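PDB 3Q1X: serine acetyltransferase from Entamoeba histolytica, which binds L-serine and probably catalyses its O-acetylation from acetyl-CoA, a step of cysteine biosynthesis. Local coordinates for residues Arg137-Leu142 with Glu153-Val158; Gly240-Gly245 with Asp257-Ser262. All coordinates share one frame; numbering follows the deposited sequence.

Interaction 1. Residues Arg137-Leu142 with Glu153-Val158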
ATOM      1  N   ARG A 137       5.011   0.401 -18.460  1.00 16.38           N
ATOM      2  CA  ARG A 137       5.539   0.363 -19.817  1.00 16.61           C
ATOM      3  C   ARG A 137       4.791   1.335 -20.725  1.00 16.82           C
ATOM      4  O   ARG A 137       5.372   1.913 -21.659  1.00 17.44           O
ATOM      5  CB  ARG A 137       5.576  -1.072 -20.355  1.00 17.06           C
ATOM      6  CG  ARG A 137       6.621  -1.915 -19.606  1.00 18.21           C
ATOM      7  CD  ARG A 137       7.194  -3.052 -20.444  1.00 18.00           C
ATOM      8  NE  ARG A 137       8.080  -3.910 -19.651  1.00 18.05           N
ATOM      9  CZ  ARG A 137       9.353  -3.629 -19.382  1.00 16.23           C
ATOM     10  NH1 ARG A 137       9.914  -2.512 -19.854  1.00 16.34           N
ATOM     11  NH2 ARG A 137      10.071  -4.470 -18.654  1.00 17.03           N
ATOM     12  N   ILE A 138       3.516   1.556 -20.418  1.00 16.64           N
ATOM     13  CA  ILE A 138       2.738   2.557 -21.145  1.00 17.78           C
ATOM     14  C   ILE A 138       3.050   3.974 -20.649  1.00 16.97           C
ATOM     15  O   ILE A 138       3.312   4.862 -21.462  1.00 17.00           O
ATOM     16  CB  ILE A 138       1.228   2.224 -21.153  1.00 17.85           C
ATOM     17  CG1 ILE A 138       0.931   1.143 -22.213  1.00 20.03           C
ATOM     18  CG2 ILE A 138       0.391   3.474 -21.416  1.00 19.17           C
ATOM     19  CD1 ILE A 138       1.353  -0.272 -21.837  1.00 23.58           C
ATOM     20  N   ALA A 139       3.062   4.172 -19.327  1.00 16.63           N
ATOM     21  CA  ALA A 139       3.426   5.468 -18.734  1.00 17.12           C
ATOM     22  C   ALA A 139       4.776   6.000 -19.238  1.00 17.41           C
ATOM     23  O   ALA A 139       4.941   7.211 -19.464  1.00 17.59           O
ATOM     24  CB  ALA A 139       3.414   5.383 -17.217  1.00 16.54           C
ATOM     25  N   HIS A 140       5.741   5.101 -19.417  1.00 17.85           N
ATOM     26  CA  HIS A 140       7.048   5.477 -19.950  1.00 18.44           C
ATOM     27  C   HIS A 140       6.997   6.043 -21.375  1.00 18.59           C
ATOM     28  O   HIS A 140       7.756   6.967 -21.696  1.00 19.20           O
ATOM     29  CB  HIS A 140       8.048   4.316 -19.859  1.00 18.69           C
ATOM     30  CG  HIS A 140       9.440   4.695 -20.255  1.00 18.48           C
ATOM     31  ND1 HIS A 140      10.182   5.630 -19.567  1.00 18.85           N
ATOM     32  CD2 HIS A 140      10.218   4.279 -21.284  1.00 19.37           C
ATOM     33  CE1 HIS A 140      11.358   5.772 -20.152  1.00 19.35           C
ATOM     34  NE2 HIS A 140      11.409   4.957 -21.190  1.00 19.56           N
ATOM     35  N   VAL A 141       6.101   5.520 -22.218  1.00 18.28           N
ATOM     36  CA  VAL A 141       5.948   6.061 -23.589  1.00 18.22           C
ATOM     37  C   VAL A 141       5.459   7.517 -23.554  1.00 18.46           C
ATOM     38  O   VAL A 141       5.932   8.362 -24.321  1.00 18.25           O
ATOM     39  CB  VAL A 141       5.054   5.170 -24.491  1.00 18.43           C
ATOM     40  CG1 VAL A 141       4.973   5.738 -25.899  1.00 16.97           C
ATOM     41  CG2 VAL A 141       5.613   3.764 -24.558  1.00 18.04           C
ATOM     42  N   LEU A 142       4.523   7.803 -22.649  1.00 18.11           N
ATOM     43  CA  LEU A 142       4.104   9.173 -22.375  1.00 18.75           C
ATOM     44  C   LEU A 142       5.278  10.052 -21.957  1.00 18.79           C
ATOM     45  O   LEU A 142       5.444  11.157 -22.486  1.00 18.58           O
ATOM     46  CB  LEU A 142       3.003   9.210 -21.315  1.00 18.95           C
ATOM     47  CG  LEU A 142       1.594   8.858 -21.785  1.00 20.28           C
ATOM     48  CD1 LEU A 142       0.642   8.892 -20.614  1.00 23.39           C
ATOM     49  CD2 LEU A 142       1.135   9.827 -22.864  1.00 22.08           C
ATOM     50  N   GLU A 153       0.597  10.705 -12.695  1.00 16.75           N
ATOM     51  CA  GLU A 153      -0.687  10.386 -12.062  1.00 17.13           C
ATOM     52  C   GLU A 153      -1.038   8.911 -12.246  1.00 16.58           C
ATOM     53  O   GLU A 153      -1.470   8.238 -11.312  1.00 16.86           O
ATOM     54  CB  GLU A 153      -1.813  11.250 -12.637  1.00 17.55           C
ATOM     55  CG  GLU A 153      -3.152  11.078 -11.926  1.00 20.47           C
ATOM     56  CD  GLU A 153      -4.130  12.189 -12.262  1.00 23.21           C
ATOM     57  OE1 GLU A 153      -4.335  12.470 -13.463  1.00 27.40           O
ATOM     58  OE2 GLU A 153      -4.686  12.783 -11.325  1.00 25.51           O
ATOM     59  N   MET A 154      -0.834   8.426 -13.467  1.00 16.64           N
ATOM     60  CA  MET A 154      -1.050   7.017 -13.782  1.00 16.87           C
ATOM     61  C   MET A 154      -0.222   6.115 -12.870  1.00 16.37           C
ATOM     62  O   MET A 154      -0.735   5.148 -12.300  1.00 17.33           O
ATOM     63  CB  MET A 154      -0.689   6.755 -15.241  1.00 16.99           C
ATOM     64  CG  MET A 154      -1.175   5.419 -15.771  1.00 19.85           C
ATOM     65  SD  MET A 154      -0.536   5.027 -17.419  1.00 24.26           S
ATOM     66  CE  MET A 154      -0.542   6.637 -18.146  1.00 19.19           C
ATOM     67  N   MET A 155       1.059   6.444 -12.709  1.00 16.33           N
ATOM     68  CA  MET A 155       1.922   5.640 -11.839  1.00 16.07           C
ATOM     69  C   MET A 155       1.596   5.779 -10.345  1.00 15.61           C
ATOM     70  O   MET A 155       1.869   4.864  -9.557  1.00 14.88           O
ATOM     71  CB  MET A 155       3.398   5.938 -12.095  1.00 15.97           C
ATOM     72  CG  MET A 155       3.887   5.533 -13.468  1.00 16.84           C
ATOM     73  SD  MET A 155       3.366   3.903 -13.992  1.00 17.46           S
ATOM     74  CE  MET A 155       4.291   2.861 -12.859  1.00 17.32           C
ATOM     75  N   GLU A 156       0.985   6.895  -9.953  1.00 15.88           N
ATOM     76  CA  GLU A 156       0.479   7.024  -8.583  1.00 16.03           C
ATOM     77  C   GLU A 156      -0.737   6.117  -8.307  1.00 16.49           C
ATOM     78  O   GLU A 156      -0.960   5.684  -7.161  1.00 16.93           O
ATOM     79  CB  GLU A 156       0.176   8.483  -8.233  1.00 15.83           C
ATOM     80  CG  GLU A 156       1.425   9.348  -7.997  1.00 16.78           C
ATOM     81  CD  GLU A 156       2.398   8.778  -6.983  1.00 16.31           C
ATOM     82  OE1 GLU A 156       1.975   8.095  -6.026  1.00 16.61           O
ATOM     83  OE2 GLU A 156       3.605   9.033  -7.147  1.00 17.43           O
ATOM     84  N   SER A 157      -1.509   5.811  -9.351  1.00 17.04           N
ATOM     85  CA  SER A 157      -2.527   4.756  -9.253  1.00 17.45           C
ATOM     86  C   SER A 157      -1.884   3.393  -8.968  1.00 17.02           C
ATOM     87  O   SER A 157      -2.319   2.660  -8.080  1.00 17.14           O
ATOM     88  CB  SER A 157      -3.393   4.686 -10.508  1.00 17.56           C
ATOM     89  OG  SER A 157      -4.221   5.826 -10.627  1.00 19.92           O
ATOM     90  N   VAL A 158      -0.833   3.073  -9.722  1.00 16.05           N
ATOM     91  CA  VAL A 158      -0.024   1.878  -9.468  1.00 15.76           C
ATOM     92  C   VAL A 158       0.546   1.894  -8.036  1.00 15.46           C
ATOM     93  O   VAL A 158       0.436   0.904  -7.304  1.00 16.05           O
ATOM     94  CB  VAL A 158       1.115   1.758 -10.500  1.00 15.11           C
ATOM     95  CG1 VAL A 158       2.106   0.697 -10.075  1.00 16.92           C
ATOM     96  CG2 VAL A 158       0.559   1.481 -11.907  1.00 15.21           C
TER
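An antiparallel pair of helices consecutive in the chain, 128-144 and 150-162, is joined here where the backbones of Ala139 and Met154 come nearest each other. The short axes run 10.0 Å apart at an angle of 161° between their N-to-C directions, and two methionines span the gap to a small residue. Met155 is folded back at chi2 and chi3, which brings its sulfur against the methyl of Ala139: Met155 SD to Ala139 CB measures 3.5 Å. Met154 goes out in a different way, with CG anti to the backbone N (chi1 -166°) and a bend only at chi3; its SD lies 4.0 Å from the same Ala139 CB. Beyond the sulfur, the terminal CE of Met154 meets one branch of Leu142, CD1, at 3.5 Å, the two side chains crossing at about a right angle. Ile138 adds a looser touch, from CG2 to Met154 SD at 4.4 Å. All five touching residues are buried, and the contact is purely apolar. Ile138 packs in addition on Leu41 and Phe45 of helix 36-45, while Leu142 reaches Cys88 and Ile92 of helix 82-113. The arrangement is that of an antiparallel helical hairpin within a larger helical bundle, with two methionine thioethers packed between the helices.

Interaction 2. Residues Gly240-Gly245 with Asp257-Ser262; sequences GNIIVG and DRDVDS
Ile242 packs its side chain against the backbone of Asp257 and Arg258, where two successive turns of the left-handed beta-helix lie side by side. Ile242 CB is 3.7 Å from Asp259 OD1. From there Ile242 CG2 leads to the carbonyl oxygen of Asp257, 3.4 Å from that O, and also stands over one face of the Arg258 guanidinium, above its centre. The other branch, CG1, occupies the crowded position between backbone N and carbonyl carbon (chi1 57°), and carries Ile242 CD1 to 3.8 Å from Arg258 O.

The next residue is gripped by a side chain in place of a backbone acceptor: Ile243 N donates to Asp259 OD1 over 2.8 Å, an almost straight bond (171°) that meets the carboxylate from above its plane. The same OD1 forms a salt bridge with Arg258 NH2, whose hydrogen bond is weak, so two donors share this oxygen. Farther along, backbone meets backbone in one isolated parallel bridge, Val244 with Val260: Val260 N donates to Ile243 O at 3.0 Å, and Gly245 N to Val260 O at 2.8 Å. Ser262 OG closes on Gly245 CA at 3.4 Å and accepts a bond from Ser246 N.

Strand 243-244 is the outermost of a parallel sheet within this chain, its other side bonded to Thr225 and Gly227, and the loop between strands 255-256 and 264-266 runs along it.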
ATOM      1  N   GLY A 240      21.916   7.519  -5.753  1.00 25.81           N
ATOM      2  CA  GLY A 240      22.787   8.458  -6.448  1.00 25.76           C
ATOM      3  C   GLY A 240      23.047   8.091  -7.893  1.00 25.53           C
ATOM      4  O   GLY A 240      22.660   7.010  -8.359  1.00 25.12           O
ATOM      5  N   ASN A 241      23.710   9.002  -8.603  1.00 25.60           N
ATOM      6  CA  ASN A 241      24.084   8.786  -9.992  1.00 26.06           C
ATOM      7  C   ASN A 241      25.293   7.853 -10.046  1.00 26.25           C
ATOM      8  O   ASN A 241      26.423   8.278 -10.303  1.00 26.20           O
ATOM      9  CB  ASN A 241      24.386  10.127 -10.680  1.00 25.98           C
ATOM     10  CG  ASN A 241      24.766   9.964 -12.151  1.00 26.75           C
ATOM     11  OD1 ASN A 241      24.560   8.905 -12.756  1.00 27.91           O
ATOM     12  ND2 ASN A 241      25.333  11.021 -12.731  1.00 29.24           N
ATOM     13  N   ILE A 242      25.033   6.575  -9.794  1.00 26.49           N
ATOM     14  CA  ILE A 242      26.074   5.560  -9.697  1.00 26.73           C
ATOM     15  C   ILE A 242      25.796   4.443 -10.695  1.00 27.33           C
ATOM     16  O   ILE A 242      24.668   4.296 -11.172  1.00 27.34           O
ATOM     17  CB  ILE A 242      26.179   4.985  -8.261  1.00 26.80           C
ATOM     18  CG1 ILE A 242      24.832   4.391  -7.812  1.00 26.06           C
ATOM     19  CG2 ILE A 242      26.689   6.061  -7.288  1.00 26.62           C
ATOM     20  CD1 ILE A 242      24.894   3.606  -6.521  1.00 25.95           C
ATOM     21  N   ILE A 243      26.824   3.658 -11.009  1.00 27.70           N
ATOM     22  CA  ILE A 243      26.683   2.565 -11.963  1.00 28.15           C
ATOM     23  C   ILE A 243      26.869   1.219 -11.277  1.00 28.43           C
ATOM     24  O   ILE A 243      27.890   0.969 -10.626  1.00 28.64           O
ATOM     25  CB  ILE A 243      27.654   2.713 -13.173  1.00 27.96           C
ATOM     26  CG1 ILE A 243      27.277   3.945 -14.002  1.00 28.44           C
ATOM     27  CG2 ILE A 243      27.626   1.466 -14.052  1.00 28.09           C
ATOM     28  CD1 ILE A 243      28.348   4.418 -14.956  1.00 28.87           C
ATOM     29  N   VAL A 244      25.852   0.373 -11.406  1.00 28.49           N
ATOM     30  CA  VAL A 244      25.940  -1.021 -11.006  1.00 28.41           C
ATOM     31  C   VAL A 244      26.135  -1.865 -12.270  1.00 28.47           C
ATOM     32  O   VAL A 244      25.367  -1.758 -13.238  1.00 28.55           O
ATOM     33  CB  VAL A 244      24.688  -1.479 -10.210  1.00 28.42           C
ATOM     34  CG1 VAL A 244      24.813  -2.937  -9.803  1.00 28.88           C
ATOM     35  CG2 VAL A 244      24.476  -0.602  -8.978  1.00 28.08           C
ATOM     36  N   GLY A 245      27.180  -2.685 -12.268  1.00 28.59           N
ATOM     37  CA  GLY A 245      27.523  -3.499 -13.429  1.00 28.41           C
ATOM     38  C   GLY A 245      26.586  -4.675 -13.621  1.00 28.51           C
ATOM     39  O   GLY A 245      25.626  -4.845 -12.862  1.00 28.83           O
ATOM     40  N   ASP A 257      26.260   3.367  -2.239  1.00 34.58           N
ATOM     41  CA  ASP A 257      26.496   4.794  -2.400  1.00 35.23           C
ATOM     42  C   ASP A 257      27.446   5.078  -3.557  1.00 35.29           C
ATOM     43  O   ASP A 257      27.615   6.230  -3.973  1.00 34.95           O
ATOM     44  CB  ASP A 257      27.149   5.306  -1.111  1.00 35.74           C
ATOM     45  CG  ASP A 257      26.533   6.588  -0.599  1.00 37.15           C
ATOM     46  OD1 ASP A 257      25.691   7.193  -1.304  1.00 39.03           O
ATOM     47  OD2 ASP A 257      26.886   6.984   0.532  1.00 38.21           O
ATOM     48  N   ARG A 258      28.083   4.022  -4.058  1.00 35.29           N
ATOM     49  CA  ARG A 258      29.134   4.153  -5.059  1.00 35.55           C
ATOM     50  C   ARG A 258      29.005   3.047  -6.099  1.00 35.32           C
ATOM     51  O   ARG A 258      28.287   2.064  -5.887  1.00 35.02           O
ATOM     52  CB  ARG A 258      30.515   4.117  -4.372  1.00 35.93           C
ATOM     53  CG  ARG A 258      31.731   4.528  -5.236  1.00 37.63           C
ATOM     54  CD  ARG A 258      31.610   5.945  -5.811  1.00 39.95           C
ATOM     55  NE  ARG A 258      31.248   5.948  -7.232  1.00 40.65           N
ATOM     56  CZ  ARG A 258      30.801   7.012  -7.899  1.00 41.92           C
ATOM     57  NH1 ARG A 258      30.639   8.181  -7.286  1.00 41.78           N
ATOM     58  NH2 ARG A 258      30.508   6.910  -9.189  1.00 42.52           N
ATOM     59  N   ASP A 259      29.702   3.218  -7.222  1.00 35.19           N
ATOM     60  CA  ASP A 259      29.771   2.209  -8.277  1.00 35.25           C
ATOM     61  C   ASP A 259      30.061   0.818  -7.731  1.00 35.45           C
ATOM     62  O   ASP A 259      30.847   0.650  -6.792  1.00 35.25           O
ATOM     63  CB  ASP A 259      30.840   2.581  -9.315  1.00 35.31           C
ATOM     64  CG  ASP A 259      30.439   3.769 -10.182  1.00 35.66           C
ATOM     65  OD1 ASP A 259      29.357   4.360  -9.969  1.00 35.17           O
ATOM     66  OD2 ASP A 259      31.219   4.116 -11.094  1.00 36.16           O
ATOM     67  N   VAL A 260      29.394  -0.170  -8.317  1.00 35.40           N
ATOM     68  CA  VAL A 260      29.652  -1.572  -8.026  1.00 35.87           C
ATOM     69  C   VAL A 260      29.956  -2.256  -9.351  1.00 36.36           C
ATOM     70  O   VAL A 260      29.128  -2.253 -10.265  1.00 36.35           O
ATOM     71  CB  VAL A 260      28.456  -2.253  -7.323  1.00 35.60           C
ATOM     72  CG1 VAL A 260      28.737  -3.736  -7.094  1.00 35.58           C
ATOM     73  CG2 VAL A 260      28.143  -1.560  -6.000  1.00 35.53           C
ATOM     74  N   ASP A 261      31.155  -2.824  -9.452  1.00 36.97           N
ATOM     75  CA  ASP A 261      31.616  -3.424 -10.699  1.00 37.71           C
ATOM     76  C   ASP A 261      30.919  -4.746 -11.011  1.00 37.96           C
ATOM     77  O   ASP A 261      30.410  -5.420 -10.113  1.00 37.87           O
ATOM     78  CB  ASP A 261      33.139  -3.595 -10.688  1.00 37.88           C
ATOM     79  CG  ASP A 261      33.878  -2.265 -10.632  1.00 38.67           C
ATOM     80  OD1 ASP A 261      33.275  -1.213 -10.957  1.00 39.20           O
ATOM     81  OD2 ASP A 261      35.072  -2.274 -10.265  1.00 40.12           O
ATOM     82  N   SER A 262      30.906  -5.094 -12.296  1.00 38.47           N
ATOM     83  CA  SER A 262      30.302  -6.327 -12.793  1.00 38.91           C
ATOM     84  C   SER A 262      30.832  -7.586 -12.106  1.00 39.26           C
ATOM     85  O   SER A 262      31.940  -7.590 -11.562  1.00 39.20           O
ATOM     86  CB  SER A 262      30.510  -6.441 -14.306  1.00 38.90           C
ATOM     87  OG  SER A 262      29.665  -5.550 -15.015  1.00 39.20           O
TER

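In the fold
Interaction 1 precedes interaction 2 along the chain, and the two belong to different structural parts: the first to the helical N-terminal part, the second to the left-handed beta-helix that follows helix 150-162. Their centres lie 26 Å apart and their nearest atoms about 15 Å apart, so they share no helix or sheet. Interaction 1 is buried, whereas 240-245 with 257-262 sits on the surface, its centre about 23 Å from the centre of the chain. The first packs helices together; the second joins successive coils of the beta-helix that carries the serine-pocket residues Ala206, His208, Arg222 and His223. A bound serine lies about 12 Å from the side chain of Met155, and one lies about 10 Å from that of Asn241.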